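Phage integrase (Pectobacterium atrosepticum, PDB 3JU0) probably binds arm-type DNA sites through this N-terminal domain of a tyrosine-recombinase-family integrase, as part of DNA integration and recombination. Local coordinates at residues Leu20-Gly25 with Asp63-Arg68; Met26-Leu29 with Ser35-Trp38. All coordinates share one frame; numbering follows the deposited sequence.

Contact 1: residues Leu20-Gly25 with Asp63-Arg68; sequences LTDGFG and DARQRR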
ATOM      1  N   LEU A  20       8.357  -4.664   4.317  1.00 21.17           N
ATOM      2  CA  LEU A  20       9.343  -4.265   3.354  1.00 21.03           C
ATOM      3  C   LEU A  20       9.019  -2.825   2.914  1.00 20.81           C
ATOM      4  O   LEU A  20       7.970  -2.553   2.258  1.00 21.34           O
ATOM      5  CB  LEU A  20       9.357  -5.184   2.165  1.00 20.67           C
ATOM      6  CG  LEU A  20       9.894  -6.594   2.412  1.00 23.95           C
ATOM      7  CD1 LEU A  20       9.752  -7.374   1.168  1.00 26.08           C
ATOM      8  CD2 LEU A  20      11.385  -6.601   2.844  1.00 26.75           C
ATOM      9  N   THR A  21       9.889  -1.897   3.265  1.00 22.62           N
ATOM     10  CA  THR A  21       9.586  -0.513   2.968  1.00 23.21           C
ATOM     11  C   THR A  21       9.856  -0.163   1.505  1.00 23.02           C
ATOM     12  O   THR A  21      10.820  -0.635   0.893  1.00 25.13           O
ATOM     13  CB  THR A  21      10.406   0.448   3.889  1.00 26.11           C
ATOM     14  OG1 THR A  21       9.983   1.832   3.686  1.00 32.73           O
ATOM     15  CG2 THR A  21      11.777   0.348   3.502  1.00 31.21           C
ATOM     16  N   ASP A  22       9.008   0.712   0.943  1.00 22.34           N
ATOM     17  CA  ASP A  22       9.167   1.255  -0.400  1.00 23.10           C
ATOM     18  C   ASP A  22       9.486   2.762  -0.337  1.00 24.99           C
ATOM     19  O   ASP A  22       9.770   3.351  -1.376  1.00 30.56           O
ATOM     20  CB  ASP A  22       7.925   1.108  -1.279  1.00 23.67           C
ATOM     21  CG  ASP A  22       8.210   1.441  -2.723  1.00 25.62           C
ATOM     22  OD1 ASP A  22       7.550   2.289  -3.318  1.00 24.99           O
ATOM     23  OD2 ASP A  22       9.136   0.863  -3.330  1.00 27.42           O
ATOM     24  N   GLY A  23       9.408   3.397   0.824  1.00 25.21           N
ATOM     25  CA  GLY A  23       9.631   4.846   0.844  1.00 24.74           C
ATOM     26  C   GLY A  23       8.318   5.600   0.842  1.00 22.97           C
ATOM     27  O   GLY A  23       7.263   5.051   0.564  1.00 22.58           O
ATOM     28  N   PHE A  24       8.412   6.873   1.207  1.00 22.48           N
ATOM     29  CA  PHE A  24       7.293   7.743   1.292  1.00 22.38           C
ATOM     30  C   PHE A  24       6.194   7.227   2.196  1.00 20.69           C
ATOM     31  O   PHE A  24       5.019   7.577   2.027  1.00 24.01           O
ATOM     32  CB  PHE A  24       6.793   8.098  -0.104  1.00 24.06           C
ATOM     33  CG  PHE A  24       7.832   8.675  -0.987  1.00 26.20           C
ATOM     34  CD1 PHE A  24       8.479   7.896  -1.916  1.00 30.90           C
ATOM     35  CD2 PHE A  24       8.163  10.030  -0.880  1.00 26.31           C
ATOM     36  CE1 PHE A  24       9.452   8.422  -2.730  1.00 33.71           C
ATOM     37  CE2 PHE A  24       9.161  10.562  -1.675  1.00 24.15           C
ATOM     38  CZ  PHE A  24       9.758   9.777  -2.627  1.00 29.54           C
ATOM     39  N   GLY A  25       6.509   6.402   3.197  1.00 20.57           N
ATOM     40  CA  GLY A  25       5.496   5.935   4.123  1.00 20.23           C
ATOM     41  C   GLY A  25       4.868   4.625   3.716  1.00 19.99           C
ATOM     42  O   GLY A  25       4.098   4.070   4.472  1.00 21.99           O
ATOM     43  N   ASP A  63       0.702  -0.140  -9.079  1.00 20.01           N
ATOM     44  CA  ASP A  63      -0.610   0.217  -8.622  1.00 20.37           C
ATOM     45  C   ASP A  63      -0.590   0.790  -7.173  1.00 17.62           C
ATOM     46  O   ASP A  63      -1.247   1.782  -6.853  1.00 18.23           O
ATOM     47  CB  ASP A  63      -1.533  -0.984  -8.602  1.00 21.23           C
ATOM     48  CG  ASP A  63      -1.851  -1.603  -9.944  1.00 26.60           C
ATOM     49  OD1 ASP A  63      -2.014  -0.864 -10.946  1.00 28.45           O
ATOM     50  OD2 ASP A  63      -2.076  -2.890  -9.916  1.00 25.93           O
ATOM     51  N   ALA A  64       0.199   0.188  -6.310  1.00 17.38           N
ATOM     52  CA  ALA A  64       0.317   0.605  -4.944  1.00 16.40           C
ATOM     53  C   ALA A  64       0.922   2.015  -4.840  1.00 16.61           C
ATOM     54  O   ALA A  64       0.436   2.832  -4.087  1.00 16.54           O
ATOM     55  CB  ALA A  64       1.127  -0.364  -4.139  1.00 17.07           C
ATOM     56  N   ARG A  65       1.936   2.286  -5.640  1.00 17.08           N
ATOM     57  CA  ARG A  65       2.538   3.639  -5.707  1.00 17.81           C
ATOM     58  C   ARG A  65       1.508   4.633  -6.211  1.00 16.80           C
ATOM     59  O   ARG A  65       1.473   5.769  -5.696  1.00 18.27           O
ATOM     60  CB  ARG A  65       3.831   3.639  -6.524  1.00 18.23           C
ATOM     61  CG  ARG A  65       4.940   2.867  -5.921  1.00 19.78           C
ATOM     62  CD  ARG A  65       6.137   2.753  -6.800  1.00 21.77           C
ATOM     63  NE  ARG A  65       7.255   2.161  -6.112  1.00 22.58           N
ATOM     64  CZ  ARG A  65       8.269   1.563  -6.716  1.00 25.37           C
ATOM     65  NH1 ARG A  65       8.283   1.435  -8.023  1.00 28.96           N
ATOM     66  NH2 ARG A  65       9.223   1.068  -5.984  1.00 27.29           N
ATOM     67  N   GLN A  66       0.647   4.248  -7.157  1.00 18.78           N
ATOM     68  CA  GLN A  66      -0.407   5.155  -7.634  1.00 18.42           C
ATOM     69  C   GLN A  66      -1.399   5.465  -6.546  1.00 17.57           C
ATOM     70  O   GLN A  66      -1.836   6.631  -6.366  1.00 18.70           O
ATOM     71  CB  GLN A  66      -1.105   4.503  -8.857  1.00 20.84           C
ATOM     72  CG  GLN A  66      -2.301   5.233  -9.349  1.00 25.29           C
ATOM     73  CD  GLN A  66      -1.992   6.586  -9.844  1.00 35.37           C
ATOM     74  OE1 GLN A  66      -2.890   7.455  -9.853  1.00 46.02           O
ATOM     75  NE2 GLN A  66      -0.745   6.824 -10.252  1.00 38.43           N
ATOM     76  N   ARG A  67      -1.764   4.442  -5.777  1.00 16.07           N
ATOM     77  CA  ARG A  67      -2.716   4.616  -4.664  1.00 15.83           C
ATOM     78  C   ARG A  67      -2.099   5.437  -3.535  1.00 16.18           C
ATOM     79  O   ARG A  67      -2.754   6.260  -2.924  1.00 17.23           O
ATOM     80  CB  ARG A  67      -3.222   3.276  -4.116  1.00 16.81           C
ATOM     81  CG  ARG A  67      -4.104   2.513  -5.168  1.00 17.96           C
ATOM     82  CD  ARG A  67      -4.580   1.231  -4.623  1.00 18.38           C
ATOM     83  NE  ARG A  67      -5.380   0.593  -5.704  1.00 20.84           N
ATOM     84  CZ  ARG A  67      -6.256  -0.376  -5.496  1.00 18.51           C
ATOM     85  NH1 ARG A  67      -6.402  -0.875  -4.269  1.00 18.34           N
ATOM     86  NH2 ARG A  67      -6.996  -0.849  -6.505  1.00 21.32           N
ATOM     87  N   ARG A  68      -0.802   5.241  -3.311  1.00 15.65           N
ATOM     88  CA  ARG A  68      -0.052   6.105  -2.358  1.00 16.65           C
ATOM     89  C   ARG A  68      -0.157   7.559  -2.810  1.00 16.48           C
ATOM     90  O   ARG A  68      -0.425   8.440  -2.033  1.00 17.18           O
ATOM     91  CB  ARG A  68       1.430   5.653  -2.364  1.00 17.08           C
ATOM     92  CG  ARG A  68       2.383   6.560  -1.620  1.00 19.13           C
ATOM     93  CD  ARG A  68       3.769   6.406  -2.203  1.00 20.59           C
ATOM     94  NE  ARG A  68       3.916   6.980  -3.521  1.00 24.32           N
ATOM     95  CZ  ARG A  68       4.986   6.849  -4.318  1.00 25.26           C
ATOM     96  NH1 ARG A  68       5.981   6.059  -3.993  1.00 26.24           N
ATOM     97  NH2 ARG A  68       5.014   7.464  -5.482  1.00 28.32           N
TER
HETATM   98  O   HOH W   1       6.323   4.257  -1.927  1.00 21.80           O

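Contact 2: residues Met26-Leu29 with Ser35-Trp38; sequences MHLL and SKYW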
ATOM      1  N   MET A  26       5.161   4.184   2.503  1.00 18.33           N
ATOM      2  CA  MET A  26       4.518   2.912   2.020  1.00 18.88           C
ATOM      3  C   MET A  26       5.367   1.692   2.240  1.00 19.64           C
ATOM      4  O   MET A  26       6.596   1.724   2.068  1.00 21.69           O
ATOM      5  CB  MET A  26       4.128   3.014   0.564  1.00 18.87           C
ATOM      6  CG  MET A  26       3.193   1.900   0.192  1.00 22.05           C
ATOM      7  SD  MET A  26       2.652   1.968  -1.515  1.00 25.99           S
ATOM      8  CE  MET A  26       4.095   1.355  -2.404  1.00 23.54           C
ATOM      9  N   HIS A  27       4.728   0.606   2.616  1.00 19.49           N
ATOM     10  CA  HIS A  27       5.438  -0.662   2.800  1.00 18.75           C
ATOM     11  C   HIS A  27       4.540  -1.788   2.349  1.00 18.14           C
ATOM     12  O   HIS A  27       3.314  -1.666   2.261  1.00 17.97           O
ATOM     13  CB  HIS A  27       5.876  -0.905   4.222  1.00 20.50           C
ATOM     14  CG  HIS A  27       4.812  -0.916   5.263  1.00 21.90           C
ATOM     15  ND1 HIS A  27       4.158  -2.052   5.700  1.00 27.61           N
ATOM     16  CD2 HIS A  27       4.371   0.083   6.040  1.00 23.76           C
ATOM     17  CE1 HIS A  27       3.309  -1.731   6.671  1.00 25.07           C
ATOM     18  NE2 HIS A  27       3.442  -0.447   6.909  1.00 27.79           N
ATOM     19  N   LEU A  28       5.181  -2.917   2.053  1.00 18.08           N
ATOM     20  CA  LEU A  28       4.486  -4.203   1.901  1.00 17.58           C
ATOM     21  C   LEU A  28       4.587  -4.954   3.231  1.00 18.95           C
ATOM     22  O   LEU A  28       5.657  -5.152   3.756  1.00 20.18           O
ATOM     23  CB  LEU A  28       5.152  -4.988   0.779  1.00 17.39           C
ATOM     24  CG  LEU A  28       4.496  -6.301   0.379  1.00 18.88           C
ATOM     25  CD1 LEU A  28       3.266  -5.946  -0.439  1.00 20.89           C
ATOM     26  CD2 LEU A  28       5.464  -7.159  -0.360  1.00 23.46           C
ATOM     27  N   LEU A  29       3.461  -5.403   3.742  1.00 18.80           N
ATOM     28  CA  LEU A  29       3.381  -6.273   4.887  1.00 19.52           C
ATOM     29  C   LEU A  29       3.288  -7.688   4.380  1.00 18.51           C
ATOM     30  O   LEU A  29       2.330  -8.053   3.658  1.00 19.48           O
ATOM     31  CB  LEU A  29       2.178  -5.893   5.765  1.00 20.63           C
ATOM     32  CG  LEU A  29       2.068  -6.669   7.080  1.00 24.20           C
ATOM     33  CD1 LEU A  29       3.214  -6.216   8.100  1.00 25.61           C
ATOM     34  CD2 LEU A  29       0.721  -6.415   7.666  1.00 29.56           C
ATOM     35  N   SER A  35      -0.329 -13.920   2.918  1.00 22.79           N
ATOM     36  CA  SER A  35      -0.823 -12.777   2.185  1.00 19.75           C
ATOM     37  C   SER A  35       0.135 -11.594   2.259  1.00 19.69           C
ATOM     38  O   SER A  35       0.973 -11.529   3.172  1.00 21.15           O
ATOM     39  CB  SER A  35      -2.169 -12.367   2.744  1.00 20.17           C
ATOM     40  OG  SER A  35      -3.169 -13.335   2.418  1.00 22.07           O
ATOM     41  N   LYS A  36       0.038 -10.702   1.256  1.00 17.81           N
ATOM     42  CA  LYS A  36       0.947  -9.539   1.079  1.00 17.50           C
ATOM     43  C   LYS A  36       0.088  -8.264   0.930  1.00 17.79           C
ATOM     44  O   LYS A  36      -0.718  -8.213   0.013  1.00 19.99           O
ATOM     45  CB  LYS A  36       1.840  -9.792  -0.128  1.00 17.93           C
ATOM     46  CG  LYS A  36       2.930 -10.831   0.057  1.00 20.04           C
ATOM     47  CD  LYS A  36       3.678 -11.127  -1.176  1.00 20.73           C
ATOM     48  CE  LYS A  36       4.870 -12.024  -0.885  1.00 23.05           C
ATOM     49  NZ  LYS A  36       5.534 -12.537  -2.157  1.00 23.18           N
ATOM     50  N   TYR A  37       0.218  -7.364   1.917  1.00 17.36           N
ATOM     51  CA  TYR A  37      -0.640  -6.224   2.076  1.00 18.56           C
ATOM     52  C   TYR A  37       0.107  -4.942   1.808  1.00 18.44           C
ATOM     53  O   TYR A  37       1.145  -4.728   2.390  1.00 19.71           O
ATOM     54  CB  TYR A  37      -1.244  -6.122   3.513  1.00 18.24           C
ATOM     55  CG  TYR A  37      -1.977  -7.328   3.992  1.00 18.61           C
ATOM     56  CD1 TYR A  37      -1.311  -8.403   4.537  1.00 18.71           C
ATOM     57  CD2 TYR A  37      -3.346  -7.368   3.995  1.00 18.16           C
ATOM     58  CE1 TYR A  37      -1.966  -9.517   5.004  1.00 19.10           C
ATOM     59  CE2 TYR A  37      -4.023  -8.498   4.441  1.00 17.60           C
ATOM     60  CZ  TYR A  37      -3.359  -9.604   4.907  1.00 18.44           C
ATOM     61  OH  TYR A  37      -4.056 -10.705   5.423  1.00 20.74           O
ATOM     62  N   TRP A  38      -0.441  -4.062   0.975  1.00 15.61           N
ATOM     63  CA  TRP A  38       0.140  -2.714   0.814  1.00 16.30           C
ATOM     64  C   TRP A  38      -0.453  -1.796   1.868  1.00 15.45           C
ATOM     65  O   TRP A  38      -1.672  -1.737   2.058  1.00 16.60           O
ATOM     66  CB  TRP A  38      -0.179  -2.135  -0.531  1.00 16.27           C
ATOM     67  CG  TRP A  38       0.374  -2.902  -1.696  1.00 16.28           C
ATOM     68  CD1 TRP A  38      -0.323  -3.668  -2.570  1.00 17.82           C
ATOM     69  CD2 TRP A  38       1.740  -3.003  -2.055  1.00 16.74           C
ATOM     70  NE1 TRP A  38       0.532  -4.193  -3.506  1.00 18.67           N
ATOM     71  CE2 TRP A  38       1.811  -3.788  -3.221  1.00 18.33           C
ATOM     72  CE3 TRP A  38       2.923  -2.476  -1.519  1.00 18.12           C
ATOM     73  CZ2 TRP A  38       3.049  -4.125  -3.835  1.00 19.58           C
ATOM     74  CZ3 TRP A  38       4.143  -2.789  -2.174  1.00 20.80           C
ATOM     75  CH2 TRP A  38       4.169  -3.574  -3.316  1.00 20.98           C
TER

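Contact 1: residues Leu20-Gly25 with Asp63-Arg68
The carboxylate of D22 lies at the edge of the R65 guanidinium, their two planes only 24° apart, and the arginine grips it side-on with NE and one terminal nitrogen. R68 presents a second guanidinium: F24 CG lies over one face, R65 CB over the centre of the opposite face, and a water occupies its edge. The salt bridge is a two-pronged one. NE of R65 reaches OD1 of D22 at 2.8 Å in a nearly straight bond (172° at the hydrogen), and NH2 of R65 meets OD2 of D22 at 2.7 Å through the syn lone pair of that oxygen. One bond goes to each oxygen, which restrains rotation of the carboxylate. The R65 chain runs extended from CG to NE, which carries its head from the helix across to the strand.

R68 NH1 stands 4.1 Å from D22 OD1, too far for a salt bridge, and the water closes the gap: it accepts from R68 NH1 and donates to D22 OD1 and to the carbonyl O of G23. The positive charge of both arginines would be expected to stabilise the ionised carboxylate. A bend at chi3 brings the R68 head toward F24, whose CD1 approaches R68 NH1 to 3.7 Å, with ring and guanidinium planes 64° apart. D22 and G23 together face M26 in a classic beta bulge.

D22 OD2 also accepts from the backbone N of L3, tying the N-terminal segment to the same carboxylate. The contact joins the edge strand 18-23 of the four-stranded sheet, and the turn leading into strand 26-30, to helix 61-76, with M26 of strand 26-30 touching A64, R65 and R68.

Contact 2: residues Met26-Leu29 with Ser35-Trp38
Strands 26-30 and 36-44 form a beta hairpin at the middle of the antiparallel sheet, and L29 and Y37 meet in it as a hydrogen-bonded pair. L29 N gives its hydrogen to Y37 O at 2.8 Å, and Y37 N returns the bond to L29 O at 2.8 Å. Their side chains stand together on one face of the sheet, in contact through their CB atoms. The adjacent pair, L28 with W38, is non-hydrogen-bonded, and its side chains share the other face.

That face is the one the arm-binding domain turns to helix 61-76, with A64 and L61 against the indole. Here L28 CD1 sits over the six-membered ring of W38, 3.5 Å from its centroid and 5° off the normal, a CH-pi contact. The L28 chi1 of -175° sets CG opposite the backbone N and sends the branch across to the neighbouring strand, and CB adds a touch on CZ3 of W38 at 3.8 Å. M26 comes to the same ring obliquely: its CE is 4.1 Å from W38 CE3, and the sulfur makes a looser Met-aromatic contact. W38 NE1, in the five-membered ring, is hydrogen-bonded to the carbonyl of V59, which helps set the ring's rotation, while K36 NZ reaches the carbonyls of V8 and A11.

Both contacts belong to the same sheet, and strand 18-23 of contact 1 runs beside strand 26-30 of contact 2, with L20 N probably hydrogen-bonded to L28 O. They illustrate how chemistry follows place. Contact 2 joins two neighbouring strands by backbone bonds and, on its helix-facing side, by buried apolar and aromatic groups. Contact 1 joins sheet to helix and is only partly buried: an inward aspartate meets partly exposed arginines, a bridging water and an exposed phenylalanine. Helix 61-76 serves both: A64 CB packs on W38 CD2 at 3.4 Å, while R65 directly, and R68 through a water, reach D22 of the edge strand.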